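Local atomic coordinates of chitinase (Chromobacterium violaceum, PDB entry 4TXG), a protein that probably hydrolyses the glycosidic bonds of chitin, as a family 18 glycoside hydrolase that also carries a chitin-binding module. Residues A[444-449]-A[731-736]; A[702-707]-A[759-764]; A[413-418]-A[725-730]; A[697-702]-A[735-740]. One frame throughout, in Å; residues are numbered along the deposited sequence.

Interaction 1: A[444-449]-A[731-736]; sequences AYHYYR and KGDFNR. With CS (cesium ion), chain G.
Tyr-445, on the helix 441-448 of the family 18 catalytic region, reaches Asp-733 of the Chitinase C region through a water. Its OH lies 4.4 Å from Asp-733 OD1, and one water bridges the two, 2.7 Å from Tyr-445 OH and from Asp-733 OD1. CD2 of Tyr-445 sits over the centre of one face of the His-446 ring. Next along, His-446 turns its ring edge to the same carboxylate. CE1 comes within 3.2 Å of Asp-733 OD1, close to the plane of the imidazole, while the ring and carboxylate planes stand 51° apart. With CG beside the backbone N (chi1 -81°), ND1 lies 2.8 Å from a second water, which donates to His-446 O and to Asp-733 O. Gly-732 O, 3.4 Å from His-446 CE1, is hydrogen-bonded by Thr-701 OG1. At the end of the segment Arg-449 folds back through bends at chi2 and chi3, and CG lies over one face of the Tyr-445 ring. Its NH2 makes a long salt bridge, 3.7 Å, to Asp-733 OD2. Guanidinium and Phe-734 ring planes stand 80° apart, NH1 lying 3.5 Å from Phe-734 CZ, while the backbone O of Arg-449 meets CE1 of Phe-734 at the ring edge, 3.3 Å away. Phe-734 O binds a cesium ion, as does Ser-719 OG. No direct hydrogen bond joins the two segments; the polar link between them rests on two bridging waters and a stretched ion pair, with the Asp-733 charge probably eased by Arg-449.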
# COMPACT_ATOMS: atom_id res chain seq x y z
N ALA A 444 -8.95 -5.56 -0.10
CA ALA A 444 -7.50 -5.43 -0.12
C ALA A 444 -6.88 -5.77 1.23
O ALA A 444 -5.84 -6.43 1.30
CB ALA A 444 -7.11 -4.02 -0.55
N TYR A 445 -7.49 -5.29 2.31
CA TYR A 445 -7.01 -5.64 3.65
C TYR A 445 -6.98 -7.16 3.80
O TYR A 445 -6.00 -7.75 4.27
CB TYR A 445 -7.90 -5.02 4.72
CG TYR A 445 -7.76 -5.68 6.07
CD1 TYR A 445 -6.63 -5.46 6.86
CD2 TYR A 445 -8.75 -6.53 6.55
CE1 TYR A 445 -6.50 -6.08 8.10
CE2 TYR A 445 -8.62 -7.15 7.79
CZ TYR A 445 -7.49 -6.92 8.55
OH TYR A 445 -7.37 -7.55 9.77
N HIS A 446 -8.08 -7.80 3.42
CA HIS A 446 -8.18 -9.24 3.60
C HIS A 446 -7.21 -10.00 2.71
O HIS A 446 -6.72 -11.07 3.09
CB HIS A 446 -9.62 -9.69 3.39
CG HIS A 446 -10.47 -9.45 4.59
ND1 HIS A 446 -10.26 -10.12 5.78
CD2 HIS A 446 -11.48 -8.58 4.82
CE1 HIS A 446 -11.12 -9.69 6.68
NE2 HIS A 446 -11.88 -8.76 6.13
N TYR A 447 -6.89 -9.44 1.54
CA TYR A 447 -5.84 -10.02 0.72
C TYR A 447 -4.52 -10.06 1.50
O TYR A 447 -3.85 -11.10 1.57
CB TYR A 447 -5.65 -9.22 -0.60
CG TYR A 447 -4.38 -9.61 -1.34
CD1 TYR A 447 -3.17 -9.01 -1.02
CD2 TYR A 447 -4.39 -10.61 -2.31
CE1 TYR A 447 -2.00 -9.38 -1.66
CE2 TYR A 447 -3.21 -10.99 -2.95
CZ TYR A 447 -2.02 -10.36 -2.61
OH TYR A 447 -0.83 -10.71 -3.25
N TYR A 448 -4.13 -8.93 2.08
CA TYR A 448 -2.82 -8.85 2.72
C TYR A 448 -2.72 -9.68 4.00
O TYR A 448 -1.62 -10.07 4.40
CB TYR A 448 -2.44 -7.37 2.97
CG TYR A 448 -1.99 -6.76 1.66
CD1 TYR A 448 -0.73 -7.04 1.15
CD2 TYR A 448 -2.84 -5.96 0.90
CE1 TYR A 448 -0.31 -6.54 -0.08
CE2 TYR A 448 -2.43 -5.45 -0.34
CZ TYR A 448 -1.16 -5.73 -0.81
OH TYR A 448 -0.73 -5.24 -2.04
N ARG A 449 -3.85 -10.00 4.62
CA ARG A 449 -3.82 -10.86 5.80
C ARG A 449 -3.42 -12.30 5.47
O ARG A 449 -3.14 -13.09 6.37
CB ARG A 449 -5.18 -10.87 6.50
CG ARG A 449 -5.47 -9.56 7.22
CD ARG A 449 -4.56 -9.41 8.46
NE ARG A 449 -5.05 -10.29 9.52
CZ ARG A 449 -4.55 -11.49 9.77
NH1 ARG A 449 -3.53 -11.94 9.06
NH2 ARG A 449 -5.07 -12.23 10.73
N LYS A 731 -16.81 -11.53 5.90
CA LYS A 731 -17.31 -11.86 7.24
C LYS A 731 -16.30 -12.56 8.14
O LYS A 731 -16.61 -12.90 9.29
CB LYS A 731 -18.56 -12.73 7.12
CG LYS A 731 -19.74 -12.03 6.46
CD LYS A 731 -20.78 -13.05 6.01
CE LYS A 731 -21.81 -12.43 5.08
NZ LYS A 731 -22.61 -13.49 4.39
N GLY A 732 -15.10 -12.78 7.62
CA GLY A 732 -14.03 -13.38 8.40
C GLY A 732 -12.69 -13.19 7.70
O GLY A 732 -12.66 -12.70 6.57
N ASP A 733 -11.61 -13.56 8.38
CA ASP A 733 -10.26 -13.43 7.84
C ASP A 733 -9.84 -14.60 6.93
O ASP A 733 -9.21 -14.39 5.89
CB ASP A 733 -9.23 -13.34 8.98
CG ASP A 733 -9.32 -12.04 9.76
OD1 ASP A 733 -9.96 -11.08 9.28
OD2 ASP A 733 -8.72 -11.97 10.86
N PHE A 734 -10.17 -15.82 7.34
CA PHE A 734 -9.63 -16.98 6.63
C PHE A 734 -10.63 -18.06 6.34
O PHE A 734 -11.55 -18.32 7.11
CB PHE A 734 -8.48 -17.60 7.43
CG PHE A 734 -7.37 -16.65 7.73
CD1 PHE A 734 -6.58 -16.16 6.71
CD2 PHE A 734 -7.12 -16.23 9.03
CE1 PHE A 734 -5.54 -15.28 6.98
CE2 PHE A 734 -6.09 -15.34 9.31
CZ PHE A 734 -5.30 -14.87 8.29
N ASN A 735 -10.41 -18.71 5.20
CA ASN A 735 -11.02 -19.99 4.92
C ASN A 735 -9.96 -21.06 5.14
O ASN A 735 -8.96 -21.10 4.42
CB ASN A 735 -11.54 -20.03 3.48
CG ASN A 735 -12.61 -19.01 3.22
OD1 ASN A 735 -13.55 -18.87 4.01
ND2 ASN A 735 -12.49 -18.27 2.12
N ARG A 736 -10.15 -21.91 6.14
CA ARG A 736 -9.13 -22.92 6.39
C ARG A 736 -9.32 -24.10 5.45
O ARG A 736 -10.42 -24.62 5.30
CB ARG A 736 -9.15 -23.39 7.85
CG ARG A 736 -7.90 -24.22 8.19
CD ARG A 736 -7.58 -24.22 9.68
NE ARG A 736 -6.31 -24.90 9.91
CZ ARG A 736 -5.12 -24.30 9.82
NH1 ARG A 736 -5.02 -23.01 9.51
NH2 ARG A 736 -4.02 -25.01 10.05
CS CS G . -12.11 -19.87 9.68
O HOH W 1 -9.68 -8.73 10.67
O HOH W 2 -8.22 -11.93 5.36
O HOH W 3 -8.98 -20.44 10.28

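Interaction 2: A[702-707]-A[759-764]; sequences SAPANI and YYLPIS
Ala-703 presses its CB against CG2 of Ile-763, 3.5 Å away, and lies as close to the backbone O of Leu-761. The same methyl approaches CD2 of the Tyr-759 ring, which carries CD1 of Ile-763 over one face. Beside it Ser-702 supplies the one direct hydrogen bond: OG gives its proton to Pro-762 O at 2.9 Å, in the carbonyl plane. The torsion that sets OG between the backbone N and the carbonyl carbon (chi1 55°) points it there. CB of Leu-761 packs 3.4 Å from Ser-702 O, an oxygen that is itself bonded by Trp-443, and the Leu-761 side chain crosses the Pro-704 ring at about a right angle. Farther on, Asn-706 brings OD1 to the edge of the Tyr-760 ring, 3.5 Å from CD2, and a water joins that oxygen to Tyr-760 N; ND2 of Asn-706 is held by Gln-432 O. Ile-707 runs alongside Tyr-759. Leu-761 N and O are buried with no partner in the model. Both loops are crossovers between the two sheets of the Chitinase C region: 702-707 links strand 694-700 of the mixed sheet to 708-709 of the antiparallel one, and 759-764 returns from 752-758 to 767-773.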
# COMPACT_ATOMS: atom_id res chain seq x y z
N SER A 702 -10.01 -13.10 0.64
CA SER A 702 -9.95 -12.38 -0.63
C SER A 702 -10.33 -13.31 -1.79
O SER A 702 -10.88 -12.86 -2.80
CB SER A 702 -8.55 -11.78 -0.86
OG SER A 702 -7.53 -12.78 -0.75
N ALA A 703 -10.06 -14.61 -1.64
CA ALA A 703 -10.49 -15.59 -2.63
C ALA A 703 -11.75 -16.28 -2.13
O ALA A 703 -11.87 -16.55 -0.93
CB ALA A 703 -9.40 -16.63 -2.90
N PRO A 704 -12.68 -16.55 -3.05
CA PRO A 704 -13.91 -17.28 -2.69
C PRO A 704 -13.58 -18.63 -2.08
O PRO A 704 -12.54 -19.21 -2.38
CB PRO A 704 -14.62 -17.44 -4.04
CG PRO A 704 -14.05 -16.41 -4.92
CD PRO A 704 -12.65 -16.16 -4.47
N ALA A 705 -14.47 -19.14 -1.24
CA ALA A 705 -14.17 -20.35 -0.49
C ALA A 705 -14.43 -21.62 -1.31
O ALA A 705 -14.95 -22.60 -0.79
CB ALA A 705 -14.98 -20.38 0.81
N ASN A 706 -14.07 -21.59 -2.59
CA ASN A 706 -14.24 -22.75 -3.45
C ASN A 706 -12.91 -23.26 -4.00
O ASN A 706 -12.87 -23.96 -5.02
CB ASN A 706 -15.20 -22.42 -4.59
CG ASN A 706 -14.74 -21.22 -5.41
OD1 ASN A 706 -13.65 -20.69 -5.22
ND2 ASN A 706 -15.59 -20.78 -6.33
N ILE A 707 -11.83 -22.92 -3.31
CA ILE A 707 -10.50 -23.38 -3.70
C ILE A 707 -10.46 -24.91 -3.78
O ILE A 707 -11.07 -25.60 -2.96
CB ILE A 707 -9.44 -22.86 -2.71
CG1 ILE A 707 -8.04 -23.35 -3.07
CG2 ILE A 707 -9.80 -23.25 -1.29
CD1 ILE A 707 -6.93 -22.53 -2.42
N TYR A 759 -7.81 -21.33 -7.58
CA TYR A 759 -8.68 -20.40 -6.88
C TYR A 759 -8.91 -19.18 -7.78
O TYR A 759 -8.28 -19.06 -8.83
CB TYR A 759 -8.10 -20.00 -5.52
CG TYR A 759 -6.67 -19.52 -5.55
CD1 TYR A 759 -5.60 -20.42 -5.49
CD2 TYR A 759 -6.37 -18.17 -5.60
CE1 TYR A 759 -4.28 -19.98 -5.51
CE2 TYR A 759 -5.06 -17.72 -5.62
CZ TYR A 759 -4.02 -18.64 -5.58
OH TYR A 759 -2.72 -18.18 -5.59
N TYR A 760 -9.82 -18.29 -7.40
CA TYR A 760 -10.39 -17.36 -8.38
C TYR A 760 -10.10 -15.88 -8.20
O TYR A 760 -10.30 -15.11 -9.13
CB TYR A 760 -11.90 -17.58 -8.46
CG TYR A 760 -12.18 -18.89 -9.14
CD1 TYR A 760 -12.11 -18.99 -10.52
CD2 TYR A 760 -12.42 -20.04 -8.40
CE1 TYR A 760 -12.32 -20.19 -11.16
CE2 TYR A 760 -12.64 -21.25 -9.04
CZ TYR A 760 -12.59 -21.31 -10.42
OH TYR A 760 -12.81 -22.50 -11.07
N LEU A 761 -9.62 -15.48 -7.02
CA LEU A 761 -9.11 -14.13 -6.83
C LEU A 761 -7.77 -14.22 -6.10
O LEU A 761 -7.49 -15.22 -5.43
CB LEU A 761 -10.10 -13.26 -6.05
CG LEU A 761 -11.31 -12.75 -6.84
CD1 LEU A 761 -12.37 -12.15 -5.91
CD2 LEU A 761 -10.88 -11.73 -7.89
N PRO A 762 -6.93 -13.17 -6.23
CA PRO A 762 -5.59 -13.26 -5.65
C PRO A 762 -5.55 -13.48 -4.14
O PRO A 762 -6.45 -13.03 -3.41
CB PRO A 762 -4.97 -11.91 -6.02
CG PRO A 762 -5.64 -11.57 -7.34
CD PRO A 762 -7.07 -11.99 -7.11
N ILE A 763 -4.51 -14.17 -3.69
CA ILE A 763 -4.21 -14.34 -2.27
C ILE A 763 -2.73 -14.08 -2.02
O ILE A 763 -1.90 -14.18 -2.94
CB ILE A 763 -4.54 -15.77 -1.76
CG1 ILE A 763 -3.58 -16.78 -2.39
CG2 ILE A 763 -6.01 -16.14 -2.05
CD1 ILE A 763 -3.76 -18.22 -1.91
N SER A 764 -2.40 -13.72 -0.78
CA SER A 764 -1.03 -13.76 -0.31
C SER A 764 -0.92 -14.93 0.67
O SER A 764 -1.93 -15.57 1.00
CB SER A 764 -0.60 -12.44 0.35
OG SER A 764 -1.37 -12.16 1.52
O HOH W 4 -11.33 -19.27 -4.98

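Interaction 3: A[413-418]-A[725-730]. With CS (cesium ion), chain K.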
# COMPACT_ATOMS: atom_id res chain seq x y z
N LEU A 413 -14.92 1.67 0.98
CA LEU A 413 -14.57 0.72 2.04
C LEU A 413 -15.03 -0.70 1.68
O LEU A 413 -14.29 -1.67 1.87
CB LEU A 413 -15.20 1.13 3.37
CG LEU A 413 -14.98 0.19 4.55
CD1 LEU A 413 -13.50 -0.01 4.82
CD2 LEU A 413 -15.69 0.71 5.79
N TYR A 414 -16.26 -0.80 1.18
CA TYR A 414 -16.90 -2.08 0.87
C TYR A 414 -17.38 -2.19 -0.57
O TYR A 414 -17.56 -1.19 -1.25
CB TYR A 414 -18.14 -2.29 1.75
CG TYR A 414 -17.93 -2.43 3.23
CD1 TYR A 414 -16.92 -3.22 3.76
CD2 TYR A 414 -18.82 -1.82 4.12
CE1 TYR A 414 -16.77 -3.37 5.12
CE2 TYR A 414 -18.68 -1.96 5.48
CZ TYR A 414 -17.65 -2.75 5.98
OH TYR A 414 -17.53 -2.89 7.34
N ASP A 415 -17.62 -3.42 -1.00
CA ASP A 415 -18.39 -3.69 -2.20
C ASP A 415 -19.89 -3.47 -1.92
O ASP A 415 -20.35 -3.77 -0.81
CB ASP A 415 -18.15 -5.12 -2.66
CG ASP A 415 -18.81 -5.42 -3.99
OD1 ASP A 415 -18.24 -5.03 -5.03
OD2 ASP A 415 -19.89 -6.03 -3.99
N ASP A 416 -20.64 -2.95 -2.89
CA ASP A 416 -22.10 -2.78 -2.75
C ASP A 416 -22.86 -3.60 -3.80
O ASP A 416 -24.08 -3.47 -3.95
CB ASP A 416 -22.51 -1.28 -2.84
CG ASP A 416 -22.37 -0.68 -4.26
OD1 ASP A 416 -21.76 -1.31 -5.15
OD2 ASP A 416 -22.87 0.45 -4.47
N GLY A 417 -22.13 -4.45 -4.52
CA GLY A 417 -22.74 -5.32 -5.51
C GLY A 417 -23.03 -4.60 -6.82
O GLY A 417 -23.57 -5.20 -7.75
N LYS A 418 -22.67 -3.33 -6.91
CA LYS A 418 -23.06 -2.51 -8.06
C LYS A 418 -21.91 -1.75 -8.73
O LYS A 418 -22.15 -0.83 -9.51
CB LYS A 418 -24.13 -1.50 -7.63
CG LYS A 418 -25.44 -2.10 -7.14
CD LYS A 418 -26.40 -1.00 -6.72
CE LYS A 418 -27.35 -1.46 -5.62
NZ LYS A 418 -26.62 -1.73 -4.35
N SER A 725 -22.22 -13.26 -0.65
CA SER A 725 -21.76 -11.97 -1.12
C SER A 725 -20.92 -11.25 -0.05
O SER A 725 -21.10 -11.52 1.14
CB SER A 725 -22.97 -11.12 -1.52
OG SER A 725 -22.77 -9.76 -1.26
N ASN A 726 -20.01 -10.37 -0.46
CA ASN A 726 -19.25 -9.58 0.50
C ASN A 726 -19.78 -8.15 0.59
O ASN A 726 -19.07 -7.24 1.02
CB ASN A 726 -17.74 -9.58 0.19
CG ASN A 726 -17.38 -8.88 -1.12
OD1 ASN A 726 -18.14 -8.91 -2.09
ND2 ASN A 726 -16.19 -8.28 -1.16
N VAL A 727 -21.04 -7.95 0.23
CA VAL A 727 -21.68 -6.67 0.52
C VAL A 727 -21.70 -6.47 2.03
O VAL A 727 -22.10 -7.37 2.78
CB VAL A 727 -23.10 -6.60 -0.06
CG1 VAL A 727 -23.84 -5.38 0.47
CG2 VAL A 727 -23.04 -6.57 -1.57
N GLY A 728 -21.23 -5.30 2.48
CA GLY A 728 -21.16 -5.03 3.90
C GLY A 728 -19.89 -5.57 4.53
O GLY A 728 -19.72 -5.53 5.76
N GLY A 729 -19.00 -6.09 3.69
CA GLY A 729 -17.69 -6.56 4.13
C GLY A 729 -17.54 -8.06 4.17
O GLY A 729 -18.52 -8.79 4.34
N LEU A 730 -16.31 -8.55 4.01
CA LEU A 730 -16.03 -9.96 4.19
C LEU A 730 -16.26 -10.34 5.65
O LEU A 730 -15.97 -9.55 6.54
CB LEU A 730 -14.59 -10.28 3.76
CG LEU A 730 -14.41 -10.22 2.24
CD1 LEU A 730 -12.93 -10.00 1.85
CD2 LEU A 730 -14.95 -11.50 1.62
CS CS K . -24.63 -8.56 4.22
O HOH W 5 -17.10 -5.51 0.86
O HOH W 6 -21.57 -2.67 1.36
O HOH W 7 -23.73 -10.70 2.40
O HOH W 8 -21.16 -8.97 4.84
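The chain from Asn-726 to Gly-729 makes a type II beta turn, closed by Gly-729 N to Asn-726 O, and lies beside loop 413-418 of the family 18 region without a direct hydrogen bond. Tyr-414 is laid flat against the turn: Gly-728 C sits 3.6 Å above the centre of its ring, and Gly-728 CA makes a CH-pi contact with the same face. Leu-413 CG backs the opposite face, and Gly-729 CA lies 3.4 Å from Tyr-414 CD1. Two waters stitch the loops, from Asp-415 N to Asn-726 O and from Asp-415 O to Gly-728 N. Val-727 CA adds a CA-H...O contact of 3.5 Å to Asp-415 O, nearly straight at 165°, and its CG2 packs 3.7 Å from Gly-417 N. Asp-415, with CG anti to the backbone N (chi1 -174°), closes an Asx turn by taking Gly-417 N at OD2 from above the carboxylate plane; OD1 goes to Tyr-428. The Asp-415 and Asn-726 side chains cross at about a right angle, carboxylate and amide planes 16° apart, with Asp-415 CB 3.8 Å from Asn-726 OD1; Asn-726 ND2 goes to Gly-437 O. Asp-416 OD1 closes a second Asx turn with Lys-418 N, and Ser-725 OG an ST turn with Val-727 N. Val-727 O binds a cesium ion at 3.1 Å, which a water on Ser-725 O also binds.

Interaction 4: A[697-702]-A[735-740]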
# COMPACT_ATOMS: atom_id res chain seq x y z
N PHE A 697 -4.15 -25.20 6.18
CA PHE A 697 -3.60 -23.85 6.20
C PHE A 697 -4.71 -22.84 5.95
O PHE A 697 -5.78 -23.20 5.45
CB PHE A 697 -2.47 -23.68 5.17
CG PHE A 697 -2.78 -24.22 3.80
CD1 PHE A 697 -3.40 -23.43 2.84
CD2 PHE A 697 -2.43 -25.52 3.46
CE1 PHE A 697 -3.68 -23.93 1.58
CE2 PHE A 697 -2.70 -26.02 2.20
CZ PHE A 697 -3.34 -25.22 1.25
N ASP A 698 -4.45 -21.60 6.34
CA ASP A 698 -5.41 -20.51 6.15
C ASP A 698 -5.21 -19.83 4.81
O ASP A 698 -4.11 -19.40 4.47
CB ASP A 698 -5.28 -19.47 7.27
CG ASP A 698 -5.84 -19.95 8.59
OD1 ASP A 698 -6.72 -20.83 8.60
OD2 ASP A 698 -5.39 -19.42 9.63
N VAL A 699 -6.29 -19.73 4.04
CA VAL A 699 -6.32 -18.95 2.82
C VAL A 699 -7.14 -17.69 3.09
O VAL A 699 -8.24 -17.79 3.64
CB VAL A 699 -6.93 -19.77 1.66
CG1 VAL A 699 -7.01 -18.96 0.37
CG2 VAL A 699 -6.11 -21.04 1.46
N PRO A 700 -6.61 -16.51 2.75
CA PRO A 700 -7.39 -15.30 3.06
C PRO A 700 -8.71 -15.28 2.29
O PRO A 700 -8.80 -15.86 1.20
CB PRO A 700 -6.48 -14.15 2.63
CG PRO A 700 -5.60 -14.76 1.55
CD PRO A 700 -5.38 -16.20 1.99
N THR A 701 -9.71 -14.63 2.86
CA THR A 701 -11.04 -14.58 2.27
C THR A 701 -11.14 -13.65 1.06
O THR A 701 -12.23 -13.41 0.55
CB THR A 701 -12.07 -14.12 3.32
OG1 THR A 701 -11.58 -12.94 3.97
CG2 THR A 701 -12.31 -15.23 4.36
N SER A 702 -10.01 -13.10 0.64
CA SER A 702 -9.95 -12.38 -0.63
C SER A 702 -10.33 -13.31 -1.79
O SER A 702 -10.88 -12.86 -2.80
CB SER A 702 -8.55 -11.78 -0.86
OG SER A 702 -7.53 -12.78 -0.75
N ASN A 735 -10.41 -18.71 5.20
CA ASN A 735 -11.02 -19.99 4.92
C ASN A 735 -9.96 -21.06 5.14
O ASN A 735 -8.96 -21.10 4.42
CB ASN A 735 -11.54 -20.03 3.48
CG ASN A 735 -12.61 -19.01 3.22
OD1 ASN A 735 -13.55 -18.87 4.01
ND2 ASN A 735 -12.49 -18.27 2.12
N ARG A 736 -10.15 -21.91 6.14
CA ARG A 736 -9.13 -22.92 6.39
C ARG A 736 -9.32 -24.10 5.45
O ARG A 736 -10.42 -24.62 5.30
CB ARG A 736 -9.15 -23.39 7.85
CG ARG A 736 -7.90 -24.22 8.19
CD ARG A 736 -7.58 -24.22 9.68
NE ARG A 736 -6.31 -24.90 9.91
CZ ARG A 736 -5.12 -24.30 9.82
NH1 ARG A 736 -5.02 -23.01 9.51
NH2 ARG A 736 -4.02 -25.01 10.05
N VAL A 737 -8.23 -24.51 4.83
CA VAL A 737 -8.22 -25.53 3.79
C VAL A 737 -7.57 -26.80 4.33
O VAL A 737 -6.68 -26.72 5.16
CB VAL A 737 -7.46 -25.02 2.55
CG1 VAL A 737 -7.06 -26.15 1.62
CG2 VAL A 737 -8.31 -23.98 1.83
N SER A 738 -8.05 -27.96 3.89
CA SER A 738 -7.44 -29.24 4.24
C SER A 738 -7.11 -30.02 2.97
O SER A 738 -7.93 -30.11 2.06
CB SER A 738 -8.35 -30.06 5.14
OG SER A 738 -7.93 -31.42 5.21
N VAL A 739 -5.92 -30.60 2.93
CA VAL A 739 -5.63 -31.59 1.92
C VAL A 739 -4.85 -32.72 2.59
O VAL A 739 -4.00 -32.48 3.44
CB VAL A 739 -4.84 -31.00 0.73
CG1 VAL A 739 -3.49 -30.45 1.19
CG2 VAL A 739 -4.67 -32.06 -0.39
N LYS A 740 -5.18 -33.96 2.24
CA LYS A 740 -4.53 -35.12 2.83
C LYS A 740 -3.70 -35.86 1.80
O LYS A 740 -4.08 -35.93 0.62
CB LYS A 740 -5.56 -36.08 3.42
CG LYS A 740 -6.43 -35.50 4.50
CD LYS A 740 -7.36 -36.56 5.07
CE LYS A 740 -8.28 -35.95 6.13
NZ LYS A 740 -9.21 -36.96 6.71
O HOH W 9 -10.27 -18.21 0.52
O HOH W 10 -13.94 -15.83 0.89
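The guanidinium of Arg-736 carries the backbone N of Phe-697 over the centre of one face, 3.8 Å above its plane, and meets Asp-698 at its edge. There NH1 gives a weak hydrogen bond to Asp-698 OD1 at 2.9 Å, part of a salt bridge, with carboxylate and guanidinium planes 81° apart. The arginine chain, CG anti to the backbone N (chi1 -168°) and extended from CG to NE, carries the guanidinium across strand 694-700 to His-768 O and Thr-770 OG1 of strand 767-773, both bonded by NH2. NE bonds Gln-696, and His-768 ND1 holds Asp-698 OD2. On the other face of the sheet, the Phe-697 ring has CB of Val-737 over one face, and its CZ lies 3.9 Å from Val-737 CG1. CG2 of Val-699 and CG2 of Val-737 continue this apolar row at 3.7 Å. The strands pair antiparallel: Phe-697 with Val-737 and Val-699 with Asn-735 are hydrogen-bonded pairs, and Asp-698 with Arg-736 is the non-hydrogen-bonded pair between them. Past the pairing, CG2 of Thr-701 packs on the Asn-735 amide, whose ND2 reaches Pro-700 O and Thr-701 O through two waters. Strands 694-700 and 734-740 lie inside a mixed sheet of the Chitinase C region, flanked by 767-773 and 716-719, and the Thr-701 side chain touches His-446 of helix 441-448.

Overall arrangement
Interactions 1 and 3 join the family 18 region to the Chitinase C region and are only partly buried; both use bridging waters, 1 with a long salt bridge, 3 with turn backbone over a tyrosine face. Interactions 2 and 4 lie within the Chitinase C region and are buried. Interaction 4 is the regular one, strand pairing with an ion pair on one face and apolar packing on the other, whereas interaction 2 is loop packing with a single direct hydrogen bond. Strand 734-740 serves both 1 and 4; the segments of 2 and 4 meet at Ser-702, which makes contact only in 2. Helix 441-448 also touches 2 and 3: Tyr-447 O is probably hydrogen-bonded by Ser-764 OG, and His-446 packs on Leu-730.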